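Local coordinates for Agap007691-pb (Anopheles gambiae, PDB 5C98), which is of unknown function but belongs to the serpin family, whose members typically inhibit serine proteases by trapping them in a covalent complex, at residues A49-F53 with K168-F172; R223-M229 with M239-Y245; L278-V283 with P353-L357; V301-D305 with R317-F321. One frame throughout, in Å; residues are numbered along the deposited sequence. Where two conformers were deposited one is given.

Contact 1: residues A49-F53 with K168-F172; sequences ALSMF and KLMLF
Where a buried helix backs onto the serpin's beta-sheet A, Leu171 and Leu169, from strand 169-172, press on Phe53 and on Ala49, Leu50 and Met52, on and just beyond helix 43-51. Alternate residues of the strand project to this side, so the two leucines lie two positions apart and share one ring: the methyls of Leu169 lie at CE1, with CD2 3.8 Å from Phe53 CE1, and those of Leu171 lie at CE2, with CD2 3.9 Å from Phe53 CE2. The methyls come at the ring obliquely, and each leucine points against the direction of Phe53, so the side chains overlap in passing. Leu171 has CG anti to the backbone N (chi1 -179°), which lays its fork against the helix; there CD2 sits 4.1 Å from Ala49 CB and 4.0 Å from Leu50 N. The other branch, CD1, meets the bent tail of Met52, whose CE is 4.2 Å away. No hydrogen bond crosses this apolar surface. Phe117 also meets the Phe53 ring, while Val101 and Phe321 flank Leu171 from the adjoining strands. Such a layer of branched and aromatic side chains is the helix-on-sheet core of a serpin, here the part lying behind sheet A.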
loop_
_atom_site.group_PDB
_atom_site.type_symbol
_atom_site.label_atom_id
_atom_site.label_comp_id
_atom_site.label_asym_id
_atom_site.label_seq_id
_atom_site.Cartn_x
_atom_site.Cartn_y
_atom_site.Cartn_z
ATOM N N ALA A 49 -4.233 9.637 3.679
ATOM C CA ALA A 49 -3.300 10.446 4.449
ATOM C C ALA A 49 -3.165 11.840 3.840
ATOM O O ALA A 49 -3.241 12.852 4.542
ATOM C CB ALA A 49 -1.943 9.760 4.556
ATOM N N LEU A 50 -2.965 11.917 2.532
ATOM C CA LEU A 50 -2.783 13.213 1.916
ATOM C C LEU A 50 -4.043 14.064 2.027
ATOM O O LEU A 50 -3.955 15.296 2.109
ATOM C CB LEU A 50 -2.324 12.992 0.471
ATOM C CG LEU A 50 -1.731 14.153 -0.298
ATOM C CD1 LEU A 50 -0.652 14.873 0.503
ATOM C CD2 LEU A 50 -1.184 13.648 -1.622
ATOM N N SER A 51 -5.206 13.436 2.038
ATOM C CA SER A 51 -6.476 14.145 2.124
ATOM C C SER A 51 -6.585 14.984 3.387
ATOM O O SER A 51 -7.384 15.929 3.433
ATOM C CB SER A 51 -7.634 13.139 2.127
ATOM O OG SER A 51 -7.944 12.693 0.831
ATOM N N MET A 52 -5.846 14.627 4.445
ATOM C CA MET A 52 -5.878 15.426 5.674
ATOM C C MET A 52 -5.457 16.858 5.400
ATOM O O MET A 52 -5.872 17.770 6.113
ATOM C CB MET A 52 -4.964 14.812 6.743
ATOM C CG MET A 52 -5.310 13.393 7.125
ATOM S SD MET A 52 -4.452 12.837 8.609
ATOM C CE MET A 52 -2.761 12.797 8.004
ATOM N N PHE A 53 -4.624 17.075 4.384
ATOM C CA PHE A 53 -4.187 18.430 4.071
ATOM C C PHE A 53 -5.153 19.177 3.160
ATOM O O PHE A 53 -4.988 20.381 2.967
ATOM C CB PHE A 53 -2.799 18.352 3.433
ATOM C CG PHE A 53 -1.767 17.827 4.365
ATOM C CD1 PHE A 53 -1.091 18.688 5.198
ATOM C CD2 PHE A 53 -1.534 16.459 4.481
ATOM C CE1 PHE A 53 -0.146 18.213 6.092
ATOM C CE2 PHE A 53 -0.596 15.976 5.394
ATOM C CZ PHE A 53 0.092 16.859 6.192
ATOM N N LYS A 168 10.036 21.712 6.284
ATOM C CA LYS A 168 9.109 22.119 7.338
ATOM C C LYS A 168 8.028 21.099 7.642
ATOM O O LYS A 168 7.474 21.142 8.742
ATOM C CB LYS A 168 8.407 23.430 6.960
ATOM C CG LYS A 168 9.349 24.614 6.740
ATOM C CD LYS A 168 8.548 25.862 6.374
ATOM C CE LYS A 168 9.360 26.846 5.564
ATOM N NZ LYS A 168 10.462 27.429 6.355
ATOM N N LEU A 169 7.718 20.190 6.706
ATOM C CA LEU A 169 6.508 19.376 6.788
ATOM C C LEU A 169 6.730 18.093 6.011
ATOM O O LEU A 169 7.015 18.144 4.810
ATOM C CB LEU A 169 5.338 20.126 6.162
ATOM C CG LEU A 169 4.004 19.404 6.132
ATOM C CD1 LEU A 169 3.420 19.256 7.544
ATOM C CD2 LEU A 169 3.006 20.177 5.255
ATOM N N MET A 170 6.546 16.942 6.665
ATOM C CA MET A 170 6.706 15.656 6.004
ATOM C C MET A 170 5.646 14.688 6.484
ATOM O O MET A 170 5.194 14.757 7.630
ATOM C CB MET A 170 8.059 15.034 6.310
ATOM C CG MET A 170 9.221 15.953 5.946
ATOM S SD MET A 170 10.805 15.092 5.917
ATOM C CE MET A 170 10.652 14.216 4.380
ATOM N N LEU A 171 5.237 13.800 5.580
ATOM C CA LEU A 171 4.140 12.876 5.813
ATOM C C LEU A 171 4.630 11.450 5.622
ATOM O O LEU A 171 5.477 11.190 4.762
ATOM C CB LEU A 171 2.994 13.143 4.813
ATOM C CG LEU A 171 1.736 12.276 4.920
ATOM C CD1 LEU A 171 1.050 12.435 6.281
ATOM C CD2 LEU A 171 0.808 12.662 3.780
ATOM N N PHE A 172 4.095 10.517 6.410
ATOM C CA PHE A 172 4.444 9.107 6.366
ATOM C C PHE A 172 3.190 8.256 6.439
ATOM O O PHE A 172 2.242 8.608 7.138
ATOM C CB PHE A 172 5.421 8.770 7.501
ATOM C CG PHE A 172 6.613 9.661 7.479
ATOM C CD1 PHE A 172 7.735 9.314 6.737
ATOM C CD2 PHE A 172 6.606 10.875 8.126
ATOM C CE1 PHE A 172 8.814 10.178 6.679
ATOM C CE2 PHE A 172 7.668 11.729 8.044
ATOM C CZ PHE A 172 8.774 11.379 7.333
#

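Contact 2: residues R223-M229 with M239-Y245; sequences RCKVVDM and MLVLLPY
Tyr245 lies with one ring face over the peptide link between Arg223 and Cys224, and its CD2 edge is turned into the guanidinium face of Arg223. The two planes stand 84° apart, and Tyr245 CD2 is 3.9 Å from Arg223 CZ, over the centre of the guanidinium group. Asn220 holds both polar ends: its carbonyl O takes Arg223 NH1 and its OD1 bonds Tyr245 OH. Arg223 and Cys224 form a G1 bulge against the preceding strand, and Arg223 has the positive phi such a bulge needs (67°). Beyond it the strands pair antiparallel, with paired backbone hydrogen bonds, among them Val241 N to Val227 O (2.9 Å). Val226 and Leu242 project together from one face, Val226 CG1 3.7 Å from Leu242 CD2. On the other, Met229 and Met239 run alongside each other, Met229 SD 4.0 Å from Met239 CE and 4.1 Å from Val241 CG2. Asp228, buried beside Leu240, is answered at both oxygens, OD1 by Ser238 and OD2 by a salt bridge from Arg359. The hairpin thus combines a continuous backbone ladder with largely apolar side chains on both faces; its buried carboxylate is met by a positive charge that would probably favour the ionised form, and Asn220 ties down the Tyr245 hydroxyl beside the bulge.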
loop_
_atom_site.group_PDB
_atom_site.type_symbol
_atom_site.label_atom_id
_atom_site.label_comp_id
_atom_site.label_asym_id
_atom_site.label_seq_id
_atom_site.Cartn_x
_atom_site.Cartn_y
_atom_site.Cartn_z
ATOM N N ARG A 223 -4.439 -12.954 -19.672
ATOM C CA ARG A 223 -3.414 -13.984 -19.791
ATOM C C ARG A 223 -2.875 -14.390 -18.425
ATOM O O ARG A 223 -1.665 -14.435 -18.213
ATOM C CB ARG A 223 -2.259 -13.592 -20.726
ATOM C CG ARG A 223 -2.654 -12.930 -22.031
ATOM C CD ARG A 223 -3.449 -13.862 -22.881
ATOM N NE ARG A 223 -2.707 -14.993 -23.417
ATOM C CZ ARG A 223 -3.299 -16.097 -23.867
ATOM N NH1 ARG A 223 -4.630 -16.205 -23.844
ATOM N NH2 ARG A 223 -2.568 -17.098 -24.331
ATOM N N CYS A 224 -3.771 -14.720 -17.500
ATOM C CA CYS A 224 -3.332 -15.169 -16.188
ATOM C C CYS A 224 -4.340 -16.118 -15.562
ATOM O O CYS A 224 -5.537 -16.084 -15.876
ATOM C CB CYS A 224 -3.017 -13.996 -15.256
ATOM S SG CYS A 224 -4.474 -12.976 -14.890
ATOM N N LYS A 225 -3.835 -16.965 -14.670
ATOM C CA LYS A 225 -4.651 -17.681 -13.706
ATOM C C LYS A 225 -4.870 -16.798 -12.486
ATOM O O LYS A 225 -4.044 -15.937 -12.166
ATOM C CB LYS A 225 -3.933 -18.943 -13.249
ATOM C CG LYS A 225 -3.844 -20.042 -14.257
ATOM C CD LYS A 225 -3.199 -21.291 -13.664
ATOM C CE LYS A 225 -3.191 -22.407 -14.651
ATOM N NZ LYS A 225 -2.545 -23.627 -14.107
ATOM N N VAL A 226 -5.998 -16.998 -11.808
ATOM C CA VAL A 226 -6.370 -16.190 -10.652
ATOM C C VAL A 226 -6.842 -17.100 -9.537
ATOM O O VAL A 226 -7.661 -17.991 -9.768
ATOM C CB VAL A 226 -7.508 -15.228 -11.015
ATOM C CG1 VAL A 226 -7.804 -14.301 -9.883
ATOM C CG2 VAL A 226 -7.159 -14.457 -12.278
ATOM N N VAL A 227 -6.362 -16.861 -8.329
ATOM C CA VAL A 227 -6.966 -17.424 -7.133
ATOM C C VAL A 227 -7.183 -16.294 -6.138
ATOM O O VAL A 227 -6.385 -15.358 -6.056
ATOM C CB VAL A 227 -6.113 -18.536 -6.479
ATOM C CG1 VAL A 227 -6.054 -19.800 -7.339
ATOM C CG2 VAL A 227 -4.721 -18.023 -6.100
ATOM N N ASP A 228 -8.263 -16.360 -5.393
ATOM C CA ASP A 228 -8.524 -15.393 -4.322
ATOM C C ASP A 228 -8.331 -16.132 -3.005
ATOM O O ASP A 228 -9.116 -17.023 -2.666
ATOM C CB ASP A 228 -9.925 -14.797 -4.448
ATOM C CG ASP A 228 -10.019 -13.379 -3.907
ATOM O OD1 ASP A 228 -9.091 -12.932 -3.180
ATOM O OD2 ASP A 228 -11.031 -12.709 -4.213
ATOM N N MET A 229 -7.252 -15.793 -2.295
ATOM C CA MET A 229 -6.798 -16.506 -1.112
ATOM C C MET A 229 -7.241 -15.736 0.122
ATOM O O MET A 229 -6.661 -14.682 0.426
ATOM C CB MET A 229 -5.279 -16.620 -1.131
ATOM C CG MET A 229 -4.798 -17.554 -2.235
ATOM S SD MET A 229 -3.027 -17.754 -2.223
ATOM C CE MET A 229 -2.749 -18.498 -0.621
ATOM N N MET A 239 -6.639 -12.044 -0.580
ATOM C CA MET A 239 -5.517 -11.724 -1.450
ATOM C C MET A 239 -5.759 -12.361 -2.810
ATOM O O MET A 239 -5.698 -13.584 -2.943
ATOM C CB MET A 239 -4.214 -12.254 -0.862
ATOM C CG MET A 239 -3.009 -11.988 -1.736
ATOM S SD MET A 239 -1.424 -12.493 -1.053
ATOM C CE MET A 239 -1.619 -14.270 -0.985
ATOM N N LEU A 240 -5.988 -11.530 -3.811
ATOM C CA LEU A 240 -6.092 -12.012 -5.175
ATOM C C LEU A 240 -4.690 -12.140 -5.743
ATOM O O LEU A 240 -3.892 -11.204 -5.677
ATOM C CB LEU A 240 -6.929 -11.024 -5.983
ATOM C CG LEU A 240 -7.513 -11.469 -7.320
ATOM C CD1 LEU A 240 -8.565 -12.528 -7.143
ATOM C CD2 LEU A 240 -8.072 -10.268 -8.059
ATOM N N VAL A 241 -4.384 -13.314 -6.288
ATOM C CA VAL A 241 -3.073 -13.586 -6.857
ATOM C C VAL A 241 -3.261 -13.802 -8.343
ATOM O O VAL A 241 -4.066 -14.649 -8.755
ATOM C CB VAL A 241 -2.385 -14.799 -6.227
ATOM C CG1 VAL A 241 -0.993 -14.979 -6.807
ATOM C CG2 VAL A 241 -2.306 -14.645 -4.717
ATOM N N LEU A 242 -2.535 -13.039 -9.138
ATOM C CA LEU A 242 -2.588 -13.114 -10.600
ATOM C C LEU A 242 -1.266 -13.696 -11.078
ATOM O O LEU A 242 -0.206 -13.067 -10.927
ATOM C CB LEU A 242 -2.815 -11.738 -11.215
ATOM C CG LEU A 242 -3.956 -10.901 -10.653
ATOM C CD1 LEU A 242 -4.121 -9.620 -11.477
ATOM C CD2 LEU A 242 -5.239 -11.677 -10.603
ATOM N N LEU A 243 -1.330 -14.885 -11.668
ATOM C CA LEU A 243 -0.150 -15.608 -12.120
ATOM C C LEU A 243 -0.167 -15.657 -13.639
ATOM O O LEU A 243 -1.019 -16.345 -14.225
ATOM C CB LEU A 243 -0.184 -17.022 -11.539
ATOM C CG LEU A 243 0.931 -17.962 -11.955
ATOM C CD1 LEU A 243 2.276 -17.519 -11.418
ATOM C CD2 LEU A 243 0.630 -19.391 -11.467
ATOM N N PRO A 244 0.725 -14.955 -14.311
ATOM C CA PRO A 244 0.710 -14.947 -15.775
ATOM C C PRO A 244 0.813 -16.345 -16.354
ATOM O O PRO A 244 1.519 -17.204 -15.822
ATOM C CB PRO A 244 1.939 -14.107 -16.141
ATOM C CG PRO A 244 2.165 -13.222 -14.945
ATOM C CD PRO A 244 1.772 -14.070 -13.757
ATOM N N TYR A 245 0.121 -16.573 -17.462
ATOM C CA TYR A 245 0.312 -17.816 -18.182
ATOM C C TYR A 245 1.771 -17.927 -18.617
ATOM O O TYR A 245 2.472 -16.926 -18.773
ATOM C CB TYR A 245 -0.532 -17.809 -19.460
ATOM C CG TYR A 245 -2.040 -17.859 -19.264
ATOM C CD1 TYR A 245 -2.598 -18.273 -18.075
ATOM C CD2 TYR A 245 -2.886 -17.566 -20.312
ATOM C CE1 TYR A 245 -3.975 -18.339 -17.914
ATOM C CE2 TYR A 245 -4.244 -17.632 -20.172
ATOM C CZ TYR A 245 -4.785 -18.033 -18.977
ATOM O OH TYR A 245 -6.164 -18.102 -18.822
#

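Contact 3: residues L278-V283 with P353-L357; sequences LPKFFV and PFMFL
Phe281 and Phe354 form a T-shaped aromatic pair: the edge of Phe354 is directed at one face of Phe281, with ring planes 76° apart and centroids separated by 5.4 Å. The closest approach, Phe354 CZ to Phe281 CE1 at 3.8 Å, falls toward the rim of the Phe281 ring rather than over its middle. First torsions of 77° in Phe281 and 58° in Phe354 swing each ring out from its own strand, and the two meet between the strands. This pair spans 11.8 Å between Phe281 CA and Phe354 CA, joining the long strand 270-287, which leaves serpin sheet C to enter sheet A, to strand 354-360 of sheet B. Phe372, on the strand next to 354-360, meets the Phe281 ring as well. Aliphatic contacts frame the rings. Pro279 CG touches Phe354 CE2 at 4.0 Å near the plane of that ring, and Leu278, with its side chain at about a right angle to that of Phe354, brings CD1 to 4.0 Å from Phe354 CZ. Looser apolar contacts complete the row at Phe356, where Val283 CG2 and Phe281 CE2 each lie 4.3 Å from Phe356 CE2.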
loop_
_atom_site.group_PDB
_atom_site.type_symbol
_atom_site.label_atom_id
_atom_site.label_comp_id
_atom_site.label_asym_id
_atom_site.label_seq_id
_atom_site.Cartn_x
_atom_site.Cartn_y
_atom_site.Cartn_z
ATOM N N LEU A 278 2.799 -21.911 -3.462
ATOM C CA LEU A 278 3.082 -20.480 -3.317
ATOM C C LEU A 278 4.360 -20.388 -2.497
ATOM O O LEU A 278 4.476 -21.096 -1.495
ATOM C CB LEU A 278 1.932 -19.821 -2.534
ATOM C CG LEU A 278 1.863 -18.312 -2.337
ATOM C CD1 LEU A 278 1.444 -17.620 -3.624
ATOM C CD2 LEU A 278 0.872 -17.951 -1.234
ATOM N N PRO A 279 5.326 -19.544 -2.853
ATOM C CA PRO A 279 6.452 -19.340 -1.931
ATOM C C PRO A 279 5.980 -18.807 -0.586
ATOM O O PRO A 279 5.010 -18.050 -0.499
ATOM C CB PRO A 279 7.338 -18.321 -2.657
ATOM C CG PRO A 279 6.442 -17.653 -3.614
ATOM C CD PRO A 279 5.409 -18.650 -4.018
ATOM N N LYS A 280 6.668 -19.231 0.481
ATOM C CA LYS A 280 6.482 -18.621 1.796
ATOM C C LYS A 280 7.215 -17.290 1.735
ATOM O O LYS A 280 8.431 -17.238 1.898
ATOM C CB LYS A 280 7.049 -19.529 2.883
ATOM C CG LYS A 280 6.716 -19.083 4.276
ATOM C CD LYS A 280 7.392 -19.967 5.315
ATOM C CE LYS A 280 7.330 -19.327 6.690
ATOM N NZ LYS A 280 6.125 -19.741 7.454
ATOM N N PHE A 281 6.493 -16.198 1.477
ATOM C CA PHE A 281 7.135 -14.952 1.109
ATOM C C PHE A 281 6.637 -13.818 1.982
ATOM O O PHE A 281 5.600 -13.902 2.649
ATOM C CB PHE A 281 6.922 -14.571 -0.395
ATOM C CG PHE A 281 5.563 -13.996 -0.715
ATOM C CD1 PHE A 281 4.453 -14.802 -0.926
ATOM C CD2 PHE A 281 5.386 -12.621 -0.817
ATOM C CE1 PHE A 281 3.215 -14.282 -1.211
ATOM C CE2 PHE A 281 4.122 -12.081 -1.120
ATOM C CZ PHE A 281 3.040 -12.902 -1.300
ATOM N N PHE A 282 7.413 -12.749 1.961
ATOM C CA PHE A 282 6.951 -11.475 2.471
ATOM C C PHE A 282 7.428 -10.403 1.509
ATOM O O PHE A 282 8.334 -10.618 0.694
ATOM C CB PHE A 282 7.479 -11.207 3.873
ATOM C CG PHE A 282 8.920 -10.836 3.898
ATOM C CD1 PHE A 282 9.899 -11.801 3.841
ATOM C CD2 PHE A 282 9.287 -9.496 3.966
ATOM C CE1 PHE A 282 11.232 -11.446 3.868
ATOM C CE2 PHE A 282 10.606 -9.130 3.974
ATOM C CZ PHE A 282 11.589 -10.116 3.928
ATOM N N VAL A 283 6.788 -9.241 1.621
ATOM C CA VAL A 283 7.232 -8.030 0.949
ATOM C C VAL A 283 7.185 -6.939 1.998
ATOM O O VAL A 283 6.171 -6.775 2.677
ATOM C CB VAL A 283 6.359 -7.672 -0.272
ATOM C CG1 VAL A 283 6.762 -6.335 -0.885
ATOM C CG2 VAL A 283 6.487 -8.743 -1.325
ATOM N N PRO A 353 7.010 -14.958 -11.314
ATOM C CA PRO A 353 6.557 -13.688 -10.740
ATOM C C PRO A 353 5.067 -13.487 -10.860
ATOM O O PRO A 353 4.455 -13.780 -11.896
ATOM C CB PRO A 353 7.326 -12.642 -11.547
ATOM C CG PRO A 353 8.617 -13.374 -11.879
ATOM C CD PRO A 353 8.198 -14.779 -12.172
ATOM N N PHE A 354 4.480 -12.943 -9.798
ATOM C CA PHE A 354 3.046 -12.751 -9.748
ATOM C C PHE A 354 2.728 -11.404 -9.120
ATOM O O PHE A 354 3.560 -10.797 -8.431
ATOM C CB PHE A 354 2.354 -13.898 -8.987
ATOM C CG PHE A 354 2.825 -14.091 -7.558
ATOM C CD1 PHE A 354 2.293 -13.374 -6.516
ATOM C CD2 PHE A 354 3.796 -15.032 -7.276
ATOM C CE1 PHE A 354 2.753 -13.601 -5.198
ATOM C CE2 PHE A 354 4.260 -15.266 -5.982
ATOM C CZ PHE A 354 3.723 -14.560 -4.942
ATOM N N MET A 355 1.516 -10.941 -9.382
ATOM C CA MET A 355 0.954 -9.741 -8.785
ATOM C C MET A 355 -0.073 -10.158 -7.733
ATOM O O MET A 355 -0.742 -11.193 -7.864
ATOM C CB MET A 355 0.269 -8.887 -9.873
ATOM C CG MET A 355 -0.491 -7.665 -9.382
ATOM S SD MET A 355 -1.122 -6.803 -10.862
ATOM C CE MET A 355 -1.951 -5.432 -10.064
ATOM N N PHE A 356 -0.201 -9.345 -6.684
ATOM C CA PHE A 356 -1.207 -9.590 -5.667
ATOM C C PHE A 356 -1.979 -8.313 -5.368
ATOM O O PHE A 356 -1.465 -7.203 -5.501
ATOM C CB PHE A 356 -0.584 -10.179 -4.382
ATOM C CG PHE A 356 0.428 -9.302 -3.731
ATOM C CD1 PHE A 356 0.054 -8.287 -2.879
ATOM C CD2 PHE A 356 1.779 -9.522 -3.959
ATOM C CE1 PHE A 356 1.031 -7.469 -2.278
ATOM C CE2 PHE A 356 2.741 -8.730 -3.356
ATOM C CZ PHE A 356 2.374 -7.707 -2.529
ATOM N N LEU A 357 -3.234 -8.478 -4.968
ATOM C CA LEU A 357 -4.110 -7.376 -4.572
ATOM C C LEU A 357 -4.794 -7.772 -3.278
ATOM O O LEU A 357 -5.457 -8.814 -3.223
ATOM C CB LEU A 357 -5.177 -7.070 -5.632
ATOM C CG LEU A 357 -4.609 -6.723 -7.002
ATOM C CD1 LEU A 357 -4.465 -7.993 -7.854
ATOM C CD2 LEU A 357 -5.500 -5.756 -7.674
#

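Contact 4: residues V301-D305 with R317-F321; sequences VFEID and RLNGF
Arg317 places CG between its backbone N and carbonyl carbon (chi1 63°) and bends again at chi3 (68°), curling the guanidinium back across the Asp305 carboxylate. The salt bridge is side-on: Arg317 NE bonds Asp305 OD1 at 3.0 Å and Arg317 NH2 bonds Asp305 OD2 at 3.1 Å. Both acceptors lie in the guanidinium plane, but the nitrogens approach from above the carboxylate, the two planes being 47° apart. Asp305 OD1 also takes the backbone N of Arg317 on its anti lone pair, so one oxygen binds both the backbone and the side chain of this arginine. Further in, Leu318 N bonds Val301 O (3.0 Å), and a water donates to both Phe302 O (2.7 Å) and Leu318 O (2.8 Å). Phe302 and Leu318 run alongside each other, with Phe302 CE1 3.5 Å from Leu318 CD2, while Leu318 O sits at the edge of the Phe302 ring. Phe321 packs CB against Phe302 CE1 at 3.9 Å; the rest of its side chain leads away, and it also touches Val46 and Ala49. Polar at the surface and apolar within, the arrangement closes the excursion between helix 300-303 and strand 320-328, the serpin sheet A strand leading to the reactive-centre loop.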
loop_
_atom_site.group_PDB
_atom_site.type_symbol
_atom_site.label_atom_id
_atom_site.label_comp_id
_atom_site.label_asym_id
_atom_site.label_seq_id
_atom_site.Cartn_x
_atom_site.Cartn_y
_atom_site.Cartn_z
ATOM N N VAL A 301 1.054 19.531 -4.915
ATOM C CA VAL A 301 1.198 19.709 -3.471
ATOM C C VAL A 301 2.657 19.672 -3.039
ATOM O O VAL A 301 2.993 20.196 -1.971
ATOM C CB VAL A 301 0.386 18.658 -2.703
ATOM C CG1 VAL A 301 1.000 17.269 -2.855
ATOM C CG2 VAL A 301 0.260 19.047 -1.223
ATOM N N PHE A 302 3.528 19.072 -3.842
ATOM C CA PHE A 302 4.945 19.000 -3.530
ATOM C C PHE A 302 5.737 20.113 -4.191
ATOM O O PHE A 302 6.905 20.300 -3.845
ATOM C CB PHE A 302 5.506 17.627 -3.952
ATOM C CG PHE A 302 4.722 16.458 -3.419
ATOM C CD1 PHE A 302 4.851 16.068 -2.106
ATOM C CD2 PHE A 302 3.856 15.746 -4.229
ATOM C CE1 PHE A 302 4.120 14.992 -1.604
ATOM C CE2 PHE A 302 3.127 14.677 -3.728
ATOM C CZ PHE A 302 3.254 14.312 -2.430
ATOM N N GLU A 303 5.131 20.851 -5.132
ATOM C CA GLU A 303 5.839 21.792 -5.998
ATOM C C GLU A 303 5.325 23.220 -5.896
ATOM O O GLU A 303 5.990 24.135 -6.394
ATOM C CB GLU A 303 5.713 21.357 -7.465
ATOM C CG GLU A 303 6.326 20.007 -7.774
ATOM C CD GLU A 303 5.965 19.515 -9.165
ATOM O OE1 GLU A 303 5.400 20.309 -9.948
ATOM O OE2 GLU A 303 6.237 18.333 -9.472
ATOM N N ILE A 304 4.161 23.433 -5.300
ATOM C CA ILE A 304 3.595 24.755 -5.086
ATOM C C ILE A 304 3.422 24.921 -3.586
ATOM O O ILE A 304 2.956 24.001 -2.902
ATOM C CB ILE A 304 2.230 24.884 -5.798
ATOM C CG1 ILE A 304 2.418 24.716 -7.309
ATOM C CG2 ILE A 304 1.572 26.228 -5.485
ATOM C CD1 ILE A 304 1.131 24.485 -8.076
ATOM N N ASP A 305 3.776 26.099 -3.076
ATOM C CA ASP A 305 3.621 26.379 -1.648
ATOM C C ASP A 305 2.174 26.764 -1.401
ATOM O O ASP A 305 1.777 27.917 -1.557
ATOM C CB ASP A 305 4.591 27.463 -1.203
ATOM C CG ASP A 305 6.034 27.013 -1.319
ATOM O OD1 ASP A 305 6.396 26.031 -0.646
ATOM O OD2 ASP A 305 6.801 27.626 -2.093
ATOM N N ARG A 317 4.735 23.946 0.834
ATOM C CA ARG A 317 4.547 22.682 0.149
ATOM C C ARG A 317 4.775 21.537 1.125
ATOM O O ARG A 317 5.342 21.706 2.207
ATOM C CB ARG A 317 5.545 22.549 -0.998
ATOM C CG ARG A 317 6.993 22.524 -0.512
ATOM C CD ARG A 317 7.990 22.697 -1.647
ATOM N NE ARG A 317 7.912 24.038 -2.219
ATOM C CZ ARG A 317 8.411 24.372 -3.407
ATOM N NH1 ARG A 317 9.009 23.453 -4.160
ATOM N NH2 ARG A 317 8.303 25.623 -3.850
ATOM N N LEU A 318 4.309 20.362 0.732
ATOM C CA LEU A 318 4.655 19.146 1.444
ATOM C C LEU A 318 6.039 18.732 0.979
ATOM O O LEU A 318 6.246 18.508 -0.215
ATOM C CB LEU A 318 3.616 18.083 1.139
ATOM C CG LEU A 318 3.792 16.736 1.824
ATOM C CD1 LEU A 318 3.950 16.880 3.332
ATOM C CD2 LEU A 318 2.606 15.814 1.454
ATOM N N ASN A 319 6.998 18.673 1.906
ATOM C CA ASN A 319 8.391 18.443 1.517
ATOM C C ASN A 319 8.719 16.991 1.201
ATOM O O ASN A 319 9.696 16.736 0.488
ATOM C CB ASN A 319 9.352 18.948 2.597
ATOM C CG ASN A 319 9.252 20.422 2.795
ATOM O OD1 ASN A 319 8.803 20.892 3.832
ATOM N ND2 ASN A 319 9.624 21.181 1.759
ATOM N N GLY A 320 7.919 16.043 1.679
ATOM C CA GLY A 320 8.150 14.646 1.427
ATOM C C GLY A 320 6.963 13.827 1.860
ATOM O O GLY A 320 6.198 14.250 2.735
ATOM N N PHE A 321 6.811 12.669 1.231
ATOM C CA PHE A 321 5.765 11.707 1.600
ATOM C C PHE A 321 6.336 10.337 1.289
ATOM O O PHE A 321 6.544 10.017 0.116
ATOM C CB PHE A 321 4.480 11.977 0.810
ATOM C CG PHE A 321 3.303 11.100 1.196
ATOM C CD1 PHE A 321 3.360 10.256 2.299
ATOM C CD2 PHE A 321 2.140 11.123 0.445
ATOM C CE1 PHE A 321 2.261 9.444 2.654
ATOM C CE2 PHE A 321 1.064 10.306 0.795
ATOM C CZ PHE A 321 1.133 9.483 1.889
HETATM O O HOH W 1 8.286 18.779 -2.073
#

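Contacts 1 and 4 are neighbours, centres 9 Å apart, at one end of the molecule; contacts 2 and 3, centres 11 Å apart, lie on the other side of the chain's centre, with 30 to 37 Å between the centres of contacts in different pairs. Strands 169-177 and 320-328 unite contacts 1 and 4: Asn319 bonds the backbone of Lys168 and Leu169. Strands 237-244 and 354-360 unite contacts 2 and 3 in sheet B. Along the chain contacts 1, 2 and 3 follow in series, and contact 4 is nested within the loop that contact 3 closes. The direct pairing of 169-177 with 320-328 is consistent with a native serpin whose reactive-centre loop has not entered sheet A.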